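Local coordinates for CAG pathogenicity island protein 13 (Helicobacter pylori, PDB 2G3V) that is of unknown function but is encoded on the cag pathogenicity island, which specifies a type IV secretion system, at residues A[69-74]-A[130-135]; A[82-87]-A[138-143]; A[46-51]-A[124-129]. One frame throughout, in Å; residues are numbered along the deposited sequence.

Interaction 1: A[69-74]-A[130-135]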
loop_
_atom_site.group_PDB
_atom_site.type_symbol
_atom_site.label_atom_id
_atom_site.label_comp_id
_atom_site.label_asym_id
_atom_site.label_seq_id
_atom_site.Cartn_x
_atom_site.Cartn_y
_atom_site.Cartn_z
ATOM N N TYR A 69 -5.570 17.246 -5.945
ATOM C CA TYR A 69 -4.288 16.552 -5.843
ATOM C C TYR A 69 -3.406 16.730 -7.069
ATOM O O TYR A 69 -2.200 16.963 -6.944
ATOM C CB TYR A 69 -4.487 15.047 -5.619
ATOM C CG TYR A 69 -4.978 14.644 -4.237
ATOM C CD1 TYR A 69 -4.473 13.493 -3.614
ATOM C CD2 TYR A 69 -5.969 15.376 -3.573
ATOM C CE1 TYR A 69 -4.936 13.077 -2.370
ATOM C CE2 TYR A 69 -6.450 14.966 -2.320
ATOM C CZ TYR A 69 -5.924 13.810 -1.727
ATOM O OH TYR A 69 -6.370 13.361 -0.510
HETATM N N MSE A 70 -4.004 16.617 -8.249
HETATM C CA MSE A 70 -3.225 16.726 -9.472
HETATM C C MSE A 70 -2.691 18.121 -9.635
HETATM O O MSE A 70 -3.321 19.075 -9.175
HETATM C CB MSE A 70 -4.081 16.338 -10.667
HETATM C CG MSE A 70 -4.586 14.929 -10.534
HETATM SE SE MSE A 70 -3.110 13.800 -9.984
HETATM C CE MSE A 70 -2.752 13.060 -11.740
ATOM N N LYS A 71 -1.512 18.247 -10.238
ATOM C CA LYS A 71 -0.942 19.568 -10.441
ATOM C C LYS A 71 -1.796 20.227 -11.531
ATOM O O LYS A 71 -2.112 21.422 -11.484
ATOM C CB LYS A 71 0.518 19.455 -10.890
ATOM C CG LYS A 71 1.284 20.776 -10.826
ATOM C CD LYS A 71 2.719 20.605 -11.309
ATOM C CE LYS A 71 3.529 19.633 -10.443
ATOM N NZ LYS A 71 3.750 20.108 -9.051
ATOM N N ASP A 72 -2.191 19.410 -12.495
ATOM C CA ASP A 72 -3.014 19.856 -13.606
ATOM C C ASP A 72 -4.204 18.915 -13.754
ATOM O O ASP A 72 -4.095 17.870 -14.384
ATOM C CB ASP A 72 -2.200 19.843 -14.905
ATOM C CG ASP A 72 -2.903 20.552 -16.033
ATOM O OD1 ASP A 72 -4.150 20.443 -16.121
ATOM O OD2 ASP A 72 -2.209 21.209 -16.836
ATOM N N TYR A 73 -5.330 19.277 -13.152
ATOM C CA TYR A 73 -6.535 18.462 -13.255
ATOM C C TYR A 73 -6.939 18.460 -14.728
ATOM O O TYR A 73 -7.237 17.419 -15.309
ATOM C CB TYR A 73 -7.638 19.079 -12.390
ATOM C CG TYR A 73 -9.039 18.596 -12.679
ATOM C CD1 TYR A 73 -9.519 17.396 -12.145
ATOM C CD2 TYR A 73 -9.903 19.366 -13.462
ATOM C CE1 TYR A 73 -10.835 16.979 -12.378
ATOM C CE2 TYR A 73 -11.207 18.959 -13.701
ATOM C CZ TYR A 73 -11.674 17.769 -13.156
ATOM O OH TYR A 73 -12.977 17.395 -13.388
ATOM N N ARG A 74 -6.926 19.645 -15.322
ATOM C CA ARG A 74 -7.261 19.834 -16.731
ATOM C C ARG A 74 -6.885 18.631 -17.616
ATOM O O ARG A 74 -7.733 17.878 -18.070
ATOM C CB ARG A 74 -6.518 21.071 -17.256
ATOM C CG ARG A 74 -6.890 21.511 -18.663
ATOM C CD ARG A 74 -5.757 22.263 -19.361
ATOM N NE ARG A 74 -4.813 21.375 -20.039
ATOM C CZ ARG A 74 -5.152 20.458 -20.943
ATOM N NH1 ARG A 74 -4.221 19.697 -21.512
ATOM N NH2 ARG A 74 -6.423 20.290 -21.269
ATOM N N ILE A 130 2.721 13.363 -3.086
ATOM C CA ILE A 130 3.231 12.419 -4.091
ATOM C C ILE A 130 2.557 12.591 -5.464
ATOM O O ILE A 130 3.232 12.687 -6.497
ATOM C CB ILE A 130 3.012 10.938 -3.649
ATOM C CG1 ILE A 130 3.693 10.668 -2.304
ATOM C CG2 ILE A 130 3.543 9.979 -4.729
ATOM C CD1 ILE A 130 5.204 10.856 -2.307
HETATM N N MSE A 131 1.225 12.621 -5.461
HETATM C CA MSE A 131 0.455 12.755 -6.683
HETATM C C MSE A 131 0.520 14.153 -7.315
HETATM O O MSE A 131 0.378 14.303 -8.526
HETATM C CB MSE A 131 -0.992 12.371 -6.393
HETATM C CG MSE A 131 -1.132 11.000 -5.735
HETATM SE SE MSE A 131 -2.952 10.612 -5.202
HETATM C CE MSE A 131 -3.647 10.261 -7.000
ATOM N N PHE A 132 0.724 15.180 -6.499
ATOM C CA PHE A 132 0.829 16.538 -7.020
ATOM C C PHE A 132 2.160 16.683 -7.767
ATOM O O PHE A 132 2.235 17.301 -8.841
ATOM C CB PHE A 132 0.785 17.553 -5.875
ATOM C CG PHE A 132 0.822 18.984 -6.329
ATOM C CD1 PHE A 132 -0.275 19.561 -6.968
ATOM C CD2 PHE A 132 1.950 19.766 -6.099
ATOM C CE1 PHE A 132 -0.247 20.899 -7.366
ATOM C CE2 PHE A 132 1.986 21.101 -6.493
ATOM C CZ PHE A 132 0.885 21.668 -7.126
ATOM N N LYS A 133 3.217 16.117 -7.194
ATOM C CA LYS A 133 4.518 16.204 -7.833
ATOM C C LYS A 133 4.588 15.387 -9.105
ATOM O O LYS A 133 5.276 15.776 -10.048
ATOM C CB LYS A 133 5.630 15.757 -6.884
ATOM C CG LYS A 133 7.006 16.105 -7.398
ATOM C CD LYS A 133 8.059 15.802 -6.369
ATOM C CE LYS A 133 9.426 16.146 -6.889
ATOM N NZ LYS A 133 10.478 15.574 -6.002
HETATM N N MSE A 134 3.878 14.267 -9.147
HETATM C CA MSE A 134 3.910 13.418 -10.342
HETATM C C MSE A 134 3.513 14.193 -11.574
HETATM O O MSE A 134 3.022 15.318 -11.478
HETATM C CB MSE A 134 2.955 12.234 -10.216
HETATM C CG MSE A 134 3.451 11.062 -9.396
HETATM SE SE MSE A 134 2.242 9.595 -9.765
HETATM C CE MSE A 134 3.396 8.540 -10.867
ATOM N N SER A 135 3.736 13.580 -12.734
ATOM C CA SER A 135 3.361 14.174 -14.012
ATOM C C SER A 135 2.268 13.289 -14.604
ATOM O O SER A 135 1.920 12.261 -14.027
ATOM C CB SER A 135 4.564 14.237 -14.958
ATOM O OG SER A 135 5.108 12.955 -15.178
#
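The end of helix 59-69 (Tyr69) and the link that follows it to helix 73-79 (Met70, Lys71) pack here against Met131 and Phe132 of the short helix 128-133. The backbones come close, with the CA atoms of Met70 and Phe132 4.7 Å apart. CG anti to the backbone N (chi1 -177°) brings the Phe132 ring alongside Lys71, whose side chain crosses it at about a right angle. The ammonium of Lys71 sits over one face of the phenyl ring, NZ 3.7 Å from the Phe132 centroid and 31° off the normal, a cation-pi contact. Nearer the backbone, CG of Lys71 makes a CH-pi contact over the same ring, 4.1 Å from its centroid. Bends at chi3 and chi4 curl the lysine so that its NZ also comes within 3.2 Å of the carbonyl O of Phe132. At the ring's edge, and in its plane, stands the carbonyl O of Tyr69, 3.2 Å from CD1 of Phe132; the same oxygen lies 3.1 Å from the CA of Phe132, a CA-H...O contact. On the buried side, the selenium of Met131, a selenomethionine, approaches the rim of the phenol ring of Tyr69 near its plane, 3.6 Å from CD1, an edge-on Met-aromatic contact. The selenium of Met70 lies 3.8 Å from the carbonyl O of Met131, and both selenomethionines continue inward to Met139 of helix 136-149. No clear hydrogen bond joins the two segments. The contact appears to rest mainly on apolar packing and weak electrostatics: an ammonium over a pi cloud on the exposed side, a carbonyl facing the probably positive rim of the same ring, and selenium against aromatic carbon toward the interior.

Interaction 2: A[82-87]-A[138-143]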
loop_
_atom_site.group_PDB
_atom_site.type_symbol
_atom_site.label_atom_id
_atom_site.label_comp_id
_atom_site.label_asym_id
_atom_site.label_seq_id
_atom_site.Cartn_x
_atom_site.Cartn_y
_atom_site.Cartn_z
ATOM N N VAL A 82 -11.182 9.680 -15.583
ATOM C CA VAL A 82 -11.618 9.084 -14.329
ATOM C C VAL A 82 -11.809 7.579 -14.420
ATOM O O VAL A 82 -11.708 6.867 -13.418
ATOM C CB VAL A 82 -12.939 9.703 -13.864
ATOM C CG1 VAL A 82 -12.743 11.166 -13.574
ATOM C CG2 VAL A 82 -14.016 9.496 -14.931
ATOM N N ASP A 83 -12.085 7.103 -15.622
ATOM C CA ASP A 83 -12.310 5.684 -15.848
ATOM C C ASP A 83 -11.113 4.794 -15.505
ATOM O O ASP A 83 -11.287 3.668 -15.011
ATOM C CB ASP A 83 -12.753 5.458 -17.306
ATOM C CG ASP A 83 -12.040 6.385 -18.297
ATOM O OD1 ASP A 83 -10.931 6.022 -18.758
ATOM O OD2 ASP A 83 -12.588 7.477 -18.605
ATOM N N LYS A 84 -9.905 5.296 -15.753
ATOM C CA LYS A 84 -8.701 4.524 -15.472
ATOM C C LYS A 84 -8.330 4.636 -13.990
ATOM O O LYS A 84 -7.788 3.703 -13.388
ATOM C CB LYS A 84 -7.538 5.019 -16.346
ATOM C CG LYS A 84 -6.423 3.994 -16.540
ATOM C CD LYS A 84 -5.222 4.572 -17.258
ATOM C CE LYS A 84 -5.564 5.107 -18.643
ATOM N NZ LYS A 84 -5.989 4.033 -19.570
ATOM N N PHE A 85 -8.615 5.792 -13.403
ATOM C CA PHE A 85 -8.315 6.008 -11.995
ATOM C C PHE A 85 -9.191 5.108 -11.152
ATOM O O PHE A 85 -8.718 4.469 -10.216
ATOM C CB PHE A 85 -8.554 7.469 -11.613
ATOM C CG PHE A 85 -7.384 8.345 -11.878
ATOM C CD1 PHE A 85 -6.221 8.211 -11.120
ATOM C CD2 PHE A 85 -7.423 9.291 -12.886
ATOM C CE1 PHE A 85 -5.109 9.019 -11.365
ATOM C CE2 PHE A 85 -6.325 10.097 -13.136
ATOM C CZ PHE A 85 -5.160 9.963 -12.373
ATOM N N LYS A 86 -10.467 5.055 -11.510
ATOM C CA LYS A 86 -11.421 4.241 -10.781
ATOM C C LYS A 86 -10.968 2.784 -10.767
ATOM O O LYS A 86 -11.169 2.070 -9.781
ATOM C CB LYS A 86 -12.795 4.376 -11.432
ATOM C CG LYS A 86 -13.975 4.134 -10.496
ATOM C CD LYS A 86 -15.257 4.738 -11.072
ATOM C CE LYS A 86 -15.083 6.244 -11.279
ATOM N NZ LYS A 86 -16.288 6.948 -11.822
ATOM N N LYS A 87 -10.331 2.357 -11.855
ATOM C CA LYS A 87 -9.853 0.987 -11.985
ATOM C C LYS A 87 -8.834 0.597 -10.923
ATOM O O LYS A 87 -9.036 -0.384 -10.203
ATOM C CB LYS A 87 -9.226 0.763 -13.367
ATOM C CG LYS A 87 -8.821 -0.688 -13.629
ATOM C CD LYS A 87 -8.212 -0.887 -15.010
ATOM C CE LYS A 87 -7.798 -2.350 -15.206
ATOM N NZ LYS A 87 -7.268 -2.648 -16.575
ATOM N N GLU A 138 3.851 9.914 -15.914
ATOM C CA GLU A 138 4.205 9.126 -14.736
ATOM C C GLU A 138 2.969 8.414 -14.196
ATOM O O GLU A 138 2.982 7.210 -13.952
ATOM C CB GLU A 138 4.756 10.041 -13.644
ATOM C CG GLU A 138 6.248 10.251 -13.665
ATOM C CD GLU A 138 6.675 11.364 -12.723
ATOM O OE1 GLU A 138 6.184 11.391 -11.566
ATOM O OE2 GLU A 138 7.500 12.206 -13.143
HETATM N N MSE A 139 1.895 9.173 -14.009
HETATM C CA MSE A 139 0.665 8.608 -13.471
HETATM C C MSE A 139 0.095 7.532 -14.379
HETATM O O MSE A 139 -0.328 6.479 -13.912
HETATM C CB MSE A 139 -0.371 9.722 -13.256
HETATM C CG MSE A 139 -1.677 9.285 -12.573
HETATM SE SE MSE A 139 -1.493 8.697 -10.736
HETATM C CE MSE A 139 -1.196 10.414 -9.903
ATOM N N ASP A 140 0.093 7.793 -15.679
ATOM C CA ASP A 140 -0.461 6.846 -16.625
ATOM C C ASP A 140 0.217 5.501 -16.593
ATOM O O ASP A 140 -0.448 4.472 -16.559
ATOM C CB ASP A 140 -0.405 7.417 -18.043
ATOM C CG ASP A 140 -1.465 6.820 -18.950
ATOM O OD1 ASP A 140 -2.643 6.720 -18.512
ATOM O OD2 ASP A 140 -1.130 6.460 -20.101
ATOM N N SER A 141 1.545 5.491 -16.606
ATOM C CA SER A 141 2.255 4.212 -16.592
ATOM C C SER A 141 2.204 3.548 -15.222
ATOM O O SER A 141 2.215 2.317 -15.121
ATOM C CB SER A 141 3.705 4.379 -17.054
ATOM O OG SER A 141 4.397 5.301 -16.242
ATOM N N GLN A 142 2.148 4.357 -14.168
ATOM C CA GLN A 142 2.076 3.808 -12.832
ATOM C C GLN A 142 0.763 3.059 -12.732
ATOM O O GLN A 142 0.711 1.947 -12.210
ATOM C CB GLN A 142 2.138 4.927 -11.787
ATOM C CG GLN A 142 2.422 4.433 -10.363
ATOM C CD GLN A 142 2.564 5.559 -9.358
ATOM O OE1 GLN A 142 1.599 6.267 -9.062
ATOM N NE2 GLN A 142 3.773 5.735 -8.823
ATOM N N ILE A 143 -0.299 3.663 -13.259
ATOM C CA ILE A 143 -1.629 3.053 -13.227
ATOM C C ILE A 143 -1.617 1.767 -14.059
ATOM O O ILE A 143 -2.155 0.747 -13.650
ATOM C CB ILE A 143 -2.690 4.043 -13.773
ATOM C CG1 ILE A 143 -2.827 5.230 -12.816
ATOM C CG2 ILE A 143 -4.015 3.340 -13.988
ATOM C CD1 ILE A 143 -3.827 6.282 -13.273
#
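Ile143 and Phe85 make the central apolar contact between helices 82-105 and 136-149, whose axes in these segments approach to 10.7 Å, at 45° between their N-to-C directions. The CD1 methyl of Ile143 lies over one face of the Phe85 ring, displaced toward the rim, in a CH-pi contact 3.9 Å from the centroid. The isoleucine's CG2 branch turns the other way and meets CG of Lys84 at 3.6 Å, so Ile143 touches two successive side chains of the partner helix, one through each branch. Met139, a selenomethionine, crosses Phe85 at about a right angle. Its CG touches CZ of Phe85 at 3.6 Å, while the bend at chi2 (66°) swings the selenium to the ring edge, 5.0 Å from the centroid, a Met-aromatic contact.

The polar component is looser. Lys84 lays its aliphatic chain across Asp140, CE coming 3.3 Å from OD1, yet NZ remains 4.4 Å from that oxygen, too far for a salt bridge. Attraction between the charges is probably modest; OD2 of Asp140 has a long, weak ion pair with Arg137, and no hydrogen bond spans the segments.

Around this pair, helix 59-69 flanks Phe85 by way of Leu66, and the loops carrying Met70 and Met134 close on Met139.

Interaction 3: A[46-51]-A[124-129]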
loop_
_atom_site.group_PDB
_atom_site.type_symbol
_atom_site.label_atom_id
_atom_site.label_comp_id
_atom_site.label_asym_id
_atom_site.label_seq_id
_atom_site.Cartn_x
_atom_site.Cartn_y
_atom_site.Cartn_z
ATOM N N LYS A 46 -6.218 1.349 7.129
ATOM C CA LYS A 46 -7.684 1.456 7.149
ATOM C C LYS A 46 -8.168 2.768 6.538
ATOM O O LYS A 46 -9.148 2.796 5.809
ATOM C CB LYS A 46 -8.194 1.340 8.593
ATOM C CG LYS A 46 -9.675 1.525 8.742
ATOM C CD LYS A 46 -10.427 0.380 8.120
ATOM C CE LYS A 46 -11.918 0.531 8.368
ATOM N NZ LYS A 46 -12.735 -0.583 7.822
ATOM N N THR A 47 -7.485 3.860 6.861
ATOM C CA THR A 47 -7.845 5.162 6.315
ATOM C C THR A 47 -7.698 5.143 4.785
ATOM O O THR A 47 -8.532 5.685 4.070
ATOM C CB THR A 47 -6.949 6.255 6.926
ATOM O OG1 THR A 47 -7.018 6.136 8.349
ATOM C CG2 THR A 47 -7.409 7.660 6.507
HETATM N N MSE A 48 -6.647 4.512 4.281
HETATM C CA MSE A 48 -6.441 4.461 2.837
HETATM C C MSE A 48 -7.484 3.549 2.192
HETATM O O MSE A 48 -8.086 3.873 1.149
HETATM C CB MSE A 48 -5.025 3.967 2.513
HETATM C CG MSE A 48 -3.929 4.872 3.046
HETATM SE SE MSE A 48 -2.192 4.432 2.380
HETATM C CE MSE A 48 -1.699 3.034 3.599
ATOM N N HIS A 49 -7.702 2.399 2.814
ATOM C CA HIS A 49 -8.678 1.446 2.310
ATOM C C HIS A 49 -10.057 2.070 2.114
ATOM O O HIS A 49 -10.755 1.753 1.153
ATOM C CB HIS A 49 -8.783 0.245 3.252
ATOM C CG HIS A 49 -9.931 -0.665 2.942
ATOM N ND1 HIS A 49 -11.227 -0.388 3.321
ATOM C CD2 HIS A 49 -9.986 -1.828 2.249
ATOM C CE1 HIS A 49 -12.029 -1.341 2.881
ATOM N NE2 HIS A 49 -11.302 -2.228 2.224
ATOM N N ASP A 50 -10.455 2.948 3.028
ATOM C CA ASP A 50 -11.752 3.599 2.904
ATOM C C ASP A 50 -11.695 4.653 1.807
ATOM O O ASP A 50 -12.664 4.848 1.076
ATOM C CB ASP A 50 -12.165 4.240 4.240
ATOM C CG ASP A 50 -12.244 3.215 5.383
ATOM O OD1 ASP A 50 -12.786 2.099 5.149
ATOM O OD2 ASP A 50 -11.778 3.516 6.515
ATOM N N PHE A 51 -10.549 5.318 1.693
ATOM C CA PHE A 51 -10.341 6.356 0.694
ATOM C C PHE A 51 -10.470 5.723 -0.672
ATOM O O PHE A 51 -11.209 6.206 -1.535
ATOM C CB PHE A 51 -8.952 6.965 0.853
ATOM C CG PHE A 51 -8.596 7.965 -0.207
ATOM C CD1 PHE A 51 -9.186 9.222 -0.223
ATOM C CD2 PHE A 51 -7.656 7.650 -1.184
ATOM C CE1 PHE A 51 -8.845 10.161 -1.196
ATOM C CE2 PHE A 51 -7.303 8.574 -2.164
ATOM C CZ PHE A 51 -7.904 9.838 -2.166
ATOM N N PRO A 124 1.514 6.254 -3.335
ATOM C CA PRO A 124 1.487 6.950 -4.640
ATOM C C PRO A 124 0.083 7.310 -5.147
ATOM O O PRO A 124 -0.078 8.149 -6.032
ATOM C CB PRO A 124 2.173 5.956 -5.577
ATOM C CG PRO A 124 3.122 5.263 -4.679
ATOM C CD PRO A 124 2.294 5.009 -3.440
ATOM N N PHE A 125 -0.926 6.652 -4.592
ATOM C CA PHE A 125 -2.304 6.898 -4.983
ATOM C C PHE A 125 -3.102 7.471 -3.823
ATOM O O PHE A 125 -4.310 7.628 -3.925
ATOM C CB PHE A 125 -2.968 5.595 -5.446
ATOM C CG PHE A 125 -2.423 5.054 -6.738
ATOM C CD1 PHE A 125 -2.692 5.691 -7.950
ATOM C CD2 PHE A 125 -1.622 3.913 -6.741
ATOM C CE1 PHE A 125 -2.163 5.203 -9.154
ATOM C CE2 PHE A 125 -1.084 3.407 -7.937
ATOM C CZ PHE A 125 -1.353 4.055 -9.149
ATOM N N PHE A 126 -2.431 7.797 -2.723
ATOM C CA PHE A 126 -3.145 8.328 -1.569
ATOM C C PHE A 126 -2.627 9.686 -1.084
ATOM O O PHE A 126 -3.397 10.584 -0.735
ATOM C CB PHE A 126 -3.103 7.306 -0.425
ATOM C CG PHE A 126 -3.670 7.825 0.855
ATOM C CD1 PHE A 126 -5.047 7.979 1.003
ATOM C CD2 PHE A 126 -2.824 8.209 1.907
ATOM C CE1 PHE A 126 -5.576 8.502 2.161
ATOM C CE2 PHE A 126 -3.347 8.738 3.071
ATOM C CZ PHE A 126 -4.723 8.885 3.201
ATOM N N SER A 127 -1.312 9.822 -1.058
ATOM C CA SER A 127 -0.678 11.054 -0.621
ATOM C C SER A 127 -0.809 12.196 -1.619
ATOM O O SER A 127 -0.489 12.044 -2.807
ATOM C CB SER A 127 0.798 10.800 -0.343
ATOM O OG SER A 127 1.551 11.944 -0.677
ATOM N N LYS A 128 -1.274 13.343 -1.122
ATOM C CA LYS A 128 -1.438 14.527 -1.964
ATOM C C LYS A 128 -0.103 15.037 -2.495
ATOM O O LYS A 128 0.002 15.411 -3.651
ATOM C CB LYS A 128 -2.122 15.654 -1.195
ATOM C CG LYS A 128 -2.321 16.906 -2.050
ATOM C CD LYS A 128 -3.044 17.986 -1.273
ATOM C CE LYS A 128 -4.412 17.512 -0.800
ATOM N NZ LYS A 128 -4.984 18.515 0.123
ATOM N N PRO A 129 0.936 15.068 -1.645
ATOM C CA PRO A 129 2.227 15.554 -2.138
ATOM C C PRO A 129 2.779 14.678 -3.259
ATOM O O PRO A 129 3.250 15.189 -4.261
ATOM C CB PRO A 129 3.113 15.522 -0.887
ATOM C CG PRO A 129 2.136 15.670 0.218
ATOM C CD PRO A 129 0.982 14.827 -0.194
#
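This is an aromatic contact on the side of helix 35-57, where Phe126, in the turn between a 3-10 segment and helix 128-133, inserts its ring between Met48 and Phe51. With CG of Phe126 anti to the backbone N (chi1 173°), the ring lies against the helix. One face is covered by Met48: its CG methylene stands 3.6 Å from the Phe126 centroid, almost on the normal, in a CH-pi contact. The selenium of this selenomethionine follows obliquely, 4.4 Å from the same centroid. Phe51 takes a different aspect. Phe126 points its CD1-CE1 edge at the face of the Phe51 ring, the planes at 82° and the centroids 5.2 Å apart; the nearest atoms are CD2 of Phe51 and CD1 of Phe126 at 3.4 Å. At the rim of the Phe51 ring, near its plane, CE2 lies 3.6 Å from the carbonyl O of Phe125, which accepts a hydrogen bond from the hydroxyl of Tyr89 on helix 82-105.

Beyond the segments, Met48 also packs on Leu119, Phe122 and Leu123, and Phe51 on Val65 and Tyr69 of helix 59-69. As i and i+3 neighbours, Met48 and Phe51 meet the Phe126 ring at a face and an edge: a T-shaped aromatic pair with a Met-aromatic contact, joining the turn before helix 128-133 to helix 35-57 in a chain without strands.

How the interactions relate
The centres of interactions 1 and 2 lie 12 Å apart, and each is 15 Å from interaction 3. Their segments interleave along the chain: 46-51, 69-74 and 82-87 come first, then 124-129, 130-135 and 138-143 in the same order as their partners. The later part, from the turn before helix 128-133 into helix 136-149, thus docks successively on helix 35-57, the link after helix 59-69, and helix 82-105. Met139 of interaction 2 meets Met70, Met131 and Met134 of interaction 1, while Phe125 of interaction 3 reaches Met139 and Ile143. The three contacts touch one another, largely through methionine and phenylalanine side chains, and join residues 46-87 to residues 124-143 in this helical chain.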